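Local coordinates for sensor histidine kinase DcuS (Escherichia coli, PDB 3BY8), which senses C4-dicarboxylates such as fumarate through its periplasmic domain and activates the response regulator DcuR by phosphorylation, at residues R76-I86 and N99-F110. Numbering follows the deposited sequence.
Sequences RIGQPFKGDDI and NRGFLAQALRVF. With LMR ((2S)-2-hydroxybutanedioic acid), chain B.
Every nitrogen of the R108 guanidinium is engaged, and K82, D85 and the bound malate share it along its rim. D85 is gripped side-on, with carboxylate and guanidinium planes 17° apart. R108 NE reaches the syn lone pair of D85 OD2 at 2.7 Å (N-H...O 173°). R108 NH2 meets D85 OD1 at 2.9 Å. R108 NH2 also finds a lone pair of K82 O, in the carbonyl plane though longer at 3.3 Å. R108 NH1 donates to the malate hydroxyl O2 (2.9 Å). That hydroxyl gives its own proton to K82 O. The R108 chain bends at chi2 and chi3, turning the planar group off strand 106-114 toward the ligand. With an alanine here, D85 would probably be left without its charge partner and the malate hydroxyl without its arginine donor. N99 ND2 approaches D85 OD1 from above the carboxylate plane, so this oxygen accepts two donors from different directions.

This is the ligand pocket of a periplasmic single Cache domain, walled in part by loop 76-86 and by the loop and strand of 99-110, with R68 and H71 adding further bonds to the malate. The backbone N-H groups of G101, F102 and L103 all point at one malate carboxylate; K82 N serves the other. G101 is hemmed in, since a CB there would clash with malate O2.

The F102 ring is sandwiched: the R76 guanidinium lies flat on one face (planes 2° apart), a cation-pi stack, and K82 CD makes a CH-pi contact with the opposite face, 4.2 Å from the centroid. E73 pairs with R76 NE. The buried F81 lays one face against malate C1 (3.4 Å from F81 CE2), and F81 CZ meets F110 CE2 at 3.6 Å.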
loop_
_atom_site.group_PDB
_atom_site.type_symbol
_atom_site.label_atom_id
_atom_site.label_comp_id
_atom_site.label_asym_id
_atom_site.label_seq_id
_atom_site.Cartn_x
_atom_site.Cartn_y
_atom_site.Cartn_z
ATOM N N ARG A 76 -0.467 -3.989 13.865
ATOM C CA ARG A 76 0.147 -2.739 13.416
ATOM C C ARG A 76 -0.826 -1.695 12.928
ATOM O O ARG A 76 -0.448 -0.568 12.594
ATOM C CB ARG A 76 1.203 -3.052 12.368
ATOM C CG ARG A 76 2.280 -3.941 12.974
ATOM C CD ARG A 76 3.523 -4.047 12.149
ATOM N NE ARG A 76 4.484 -4.941 12.797
ATOM C CZ ARG A 76 5.224 -4.630 13.859
ATOM N NH1 ARG A 76 5.144 -3.433 14.434
ATOM N NH2 ARG A 76 6.062 -5.532 14.345
ATOM N N ILE A 77 -2.093 -2.079 12.895
ATOM C CA ILE A 77 -3.137 -1.157 12.493
ATOM C C ILE A 77 -3.225 -0.080 13.572
ATOM O O ILE A 77 -3.175 -0.365 14.773
ATOM C CB ILE A 77 -4.454 -1.904 12.343
ATOM C CG1 ILE A 77 -4.301 -2.925 11.224
ATOM C CG2 ILE A 77 -5.600 -0.926 12.063
ATOM C CD1 ILE A 77 -5.487 -3.793 11.016
ATOM N N GLY A 78 -3.335 1.171 13.147
ATOM C CA GLY A 78 -3.389 2.257 14.101
ATOM C C GLY A 78 -2.051 2.854 14.507
ATOM O O GLY A 78 -2.011 3.804 15.280
ATOM N N GLN A 79 -0.952 2.289 14.013
ATOM C CA GLN A 79 0.378 2.796 14.310
ATOM C C GLN A 79 0.965 3.424 13.041
ATOM O O GLN A 79 0.484 3.151 11.927
ATOM C CB GLN A 79 1.271 1.669 14.840
ATOM C CG GLN A 79 0.660 1.036 16.101
ATOM C CD GLN A 79 1.460 -0.112 16.669
ATOM O OE1 GLN A 79 2.024 -0.918 15.929
ATOM N NE2 GLN A 79 1.495 -0.209 18.000
ATOM N N PRO A 80 1.997 4.268 13.187
ATOM C CA PRO A 80 2.608 4.914 12.026
ATOM C C PRO A 80 3.354 3.986 11.094
ATOM O O PRO A 80 4.062 3.060 11.517
ATOM C CB PRO A 80 3.573 5.932 12.633
ATOM C CG PRO A 80 3.106 6.100 14.053
ATOM C CD PRO A 80 2.628 4.733 14.434
ATOM N N PHE A 81 3.187 4.265 9.806
ATOM C CA PHE A 81 3.885 3.530 8.758
ATOM C C PHE A 81 5.402 3.603 8.996
ATOM O O PHE A 81 5.912 4.628 9.459
ATOM C CB PHE A 81 3.549 4.188 7.427
ATOM C CG PHE A 81 4.072 3.437 6.227
ATOM C CD1 PHE A 81 5.323 3.712 5.690
ATOM C CD2 PHE A 81 3.310 2.411 5.650
ATOM C CE1 PHE A 81 5.816 2.999 4.610
ATOM C CE2 PHE A 81 3.798 1.681 4.560
ATOM C CZ PHE A 81 5.034 1.961 4.036
ATOM N N LYS A 82 6.111 2.526 8.688
ATOM C CA LYS A 82 7.560 2.514 8.818
ATOM C C LYS A 82 8.190 2.509 7.429
ATOM O O LYS A 82 7.983 1.582 6.657
ATOM C CB LYS A 82 8.044 1.289 9.607
ATOM C CG LYS A 82 9.566 1.257 9.700
ATOM C CD LYS A 82 10.097 -0.003 10.356
ATOM C CE LYS A 82 10.050 0.084 11.860
ATOM N NZ LYS A 82 10.730 -1.108 12.458
ATOM N N GLY A 83 8.947 3.557 7.118
ATOM C CA GLY A 83 9.604 3.672 5.832
ATOM C C GLY A 83 9.491 5.083 5.297
ATOM O O GLY A 83 8.366 5.610 5.167
ATOM N N ASP A 84 10.627 5.705 4.968
ATOM C CA ASP A 84 10.584 7.066 4.450
ATOM C C ASP A 84 10.065 7.147 3.020
ATOM O O ASP A 84 9.785 8.241 2.492
ATOM C CB ASP A 84 11.967 7.713 4.546
ATOM C CG ASP A 84 12.341 8.038 5.981
ATOM O OD1 ASP A 84 11.421 8.149 6.831
ATOM O OD2 ASP A 84 13.557 8.186 6.237
ATOM N N ASP A 85 9.891 5.983 2.393
ATOM C CA ASP A 85 9.398 5.986 1.032
ATOM C C ASP A 85 7.940 6.391 0.879
ATOM O O ASP A 85 7.515 6.706 -0.225
ATOM C CB ASP A 85 9.729 4.668 0.288
ATOM C CG ASP A 85 9.511 3.386 1.115
ATOM O OD1 ASP A 85 9.493 3.377 2.363
ATOM O OD2 ASP A 85 9.409 2.330 0.454
ATOM N N ILE A 86 7.208 6.460 1.988
ATOM C CA ILE A 86 5.832 6.937 1.924
ATOM C C ILE A 86 5.772 8.472 1.843
ATOM O O ILE A 86 4.764 9.047 1.427
ATOM C CB ILE A 86 5.022 6.490 3.171
ATOM C CG1 ILE A 86 3.526 6.737 2.939
ATOM C CG2 ILE A 86 5.508 7.242 4.436
ATOM C CD1 ILE A 86 2.620 6.018 3.930
ATOM N N ASN A 99 12.725 -1.122 0.274
ATOM C CA ASN A 99 12.862 -0.813 1.695
ATOM C C ASN A 99 12.176 -1.895 2.521
ATOM O O ASN A 99 11.776 -2.943 1.992
ATOM C CB ASN A 99 12.182 0.553 1.973
ATOM C CG ASN A 99 12.697 1.257 3.231
ATOM O OD1 ASN A 99 13.632 0.797 3.880
ATOM N ND2 ASN A 99 12.075 2.368 3.567
ATOM N N ARG A 100 12.068 -1.656 3.819
ATOM C CA ARG A 100 11.342 -2.591 4.667
ATOM C C ARG A 100 10.879 -1.885 5.911
ATOM O O ARG A 100 11.483 -0.896 6.342
ATOM C CB ARG A 100 12.195 -3.798 5.038
ATOM C CG ARG A 100 13.366 -3.514 5.910
ATOM C CD ARG A 100 13.873 -4.827 6.502
ATOM N NE ARG A 100 13.009 -5.207 7.603
ATOM C CZ ARG A 100 12.874 -6.431 8.085
ATOM N NH1 ARG A 100 13.559 -7.444 7.561
ATOM N NH2 ARG A 100 12.030 -6.637 9.089
ATOM N N GLY A 101 9.747 -2.352 6.422
ATOM C CA GLY A 101 9.178 -1.862 7.656
ATOM C C GLY A 101 9.390 -3.004 8.639
ATOM O O GLY A 101 10.520 -3.224 9.091
ATOM N N PHE A 102 8.336 -3.759 8.937
ATOM C CA PHE A 102 8.437 -4.922 9.820
ATOM C C PHE A 102 8.422 -6.251 9.068
ATOM O O PHE A 102 8.756 -7.301 9.640
ATOM C CB PHE A 102 7.315 -4.883 10.853
ATOM C CG PHE A 102 7.452 -3.750 11.790
ATOM C CD1 PHE A 102 8.380 -3.816 12.828
ATOM C CD2 PHE A 102 6.756 -2.564 11.589
ATOM C CE1 PHE A 102 8.620 -2.718 13.645
ATOM C CE2 PHE A 102 6.987 -1.454 12.404
ATOM C CZ PHE A 102 7.924 -1.533 13.435
ATOM N N LEU A 103 8.027 -6.218 7.799
ATOM C CA LEU A 103 7.976 -7.422 6.982
ATOM C C LEU A 103 9.291 -7.593 6.241
ATOM O O LEU A 103 10.251 -6.858 6.518
ATOM C CB LEU A 103 6.803 -7.321 5.999
ATOM C CG LEU A 103 5.452 -7.083 6.688
ATOM C CD1 LEU A 103 4.364 -6.893 5.633
ATOM C CD2 LEU A 103 5.103 -8.266 7.605
ATOM N N ALA A 104 9.358 -8.531 5.302
ATOM C CA ALA A 104 10.584 -8.746 4.550
ATOM C C ALA A 104 10.895 -7.533 3.669
ATOM O O ALA A 104 10.030 -6.682 3.390
ATOM C CB ALA A 104 10.444 -9.977 3.672
ATOM N N GLN A 105 12.151 -7.449 3.240
ATOM C CA GLN A 105 12.628 -6.420 2.325
ATOM C C GLN A 105 11.789 -6.553 1.066
ATOM O O GLN A 105 11.507 -7.677 0.584
ATOM C CB GLN A 105 14.092 -6.651 2.035
ATOM C CG GLN A 105 14.943 -6.388 3.252
ATOM C CD GLN A 105 16.400 -6.575 2.953
ATOM O OE1 GLN A 105 17.278 -6.202 3.743
ATOM N NE2 GLN A 105 16.675 -7.165 1.796
ATOM N N ALA A 106 11.414 -5.404 0.520
ATOM C CA ALA A 106 10.486 -5.380 -0.585
ATOM C C ALA A 106 10.618 -4.251 -1.570
ATOM O O ALA A 106 11.207 -3.218 -1.268
ATOM C CB ALA A 106 9.077 -5.319 0.004
ATOM N N LEU A 107 10.056 -4.487 -2.756
ATOM C CA LEU A 107 9.917 -3.507 -3.817
ATOM C C LEU A 107 8.536 -2.958 -3.443
ATOM O O LEU A 107 7.540 -3.692 -3.371
ATOM C CB LEU A 107 9.869 -4.193 -5.177
ATOM C CG LEU A 107 9.593 -3.251 -6.339
ATOM C CD1 LEU A 107 10.643 -2.176 -6.428
ATOM C CD2 LEU A 107 9.566 -4.089 -7.630
ATOM N N ARG A 108 8.494 -1.663 -3.175
ATOM C CA ARG A 108 7.286 -1.020 -2.676
ATOM C C ARG A 108 6.830 0.129 -3.538
ATOM O O ARG A 108 7.623 0.898 -4.042
ATOM C CB ARG A 108 7.608 -0.520 -1.260
ATOM C CG ARG A 108 8.006 -1.652 -0.318
ATOM C CD ARG A 108 9.128 -1.274 0.683
ATOM N NE ARG A 108 8.832 -0.112 1.535
ATOM C CZ ARG A 108 8.402 -0.179 2.784
ATOM N NH1 ARG A 108 8.174 -1.341 3.391
ATOM N NH2 ARG A 108 8.272 0.952 3.478
ATOM N N VAL A 109 5.512 0.232 -3.700
ATOM C CA VAL A 109 4.911 1.295 -4.480
ATOM C C VAL A 109 3.862 2.023 -3.640
ATOM O O VAL A 109 3.255 1.461 -2.698
ATOM C CB VAL A 109 4.270 0.770 -5.817
ATOM C CG1 VAL A 109 5.341 -0.030 -6.590
ATOM C CG2 VAL A 109 3.021 -0.081 -5.568
ATOM N N PHE A 110 3.632 3.273 -4.034
ATOM C CA PHE A 110 2.745 4.141 -3.249
ATOM C C PHE A 110 1.952 5.034 -4.161
ATOM O O PHE A 110 2.488 5.572 -5.133
ATOM C CB PHE A 110 3.586 5.091 -2.340
ATOM C CG PHE A 110 4.486 4.383 -1.382
ATOM C CD1 PHE A 110 5.709 3.849 -1.817
ATOM C CD2 PHE A 110 4.127 4.242 -0.039
ATOM C CE1 PHE A 110 6.556 3.182 -0.908
ATOM C CE2 PHE A 110 4.965 3.588 0.851
ATOM C CZ PHE A 110 6.187 3.056 0.419
HETATM C C1 LMR B . 4.664 -0.623 6.946
HETATM O O1A LMR B . 3.539 -1.034 7.061
HETATM O O1B LMR B . 5.220 -0.043 7.902
HETATM C C2 LMR B . 5.470 -1.157 5.802
HETATM O O2 LMR B . 6.905 -0.759 5.914
HETATM C C3 LMR B . 5.233 -2.657 5.540
HETATM C C4 LMR B . 6.112 -3.490 6.496
HETATM O O4A LMR B . 5.813 -3.540 7.688
HETATM O O4B LMR B . 7.159 -4.049 6.058
HETATM O O HOH W 1 13.102 4.367 5.442
#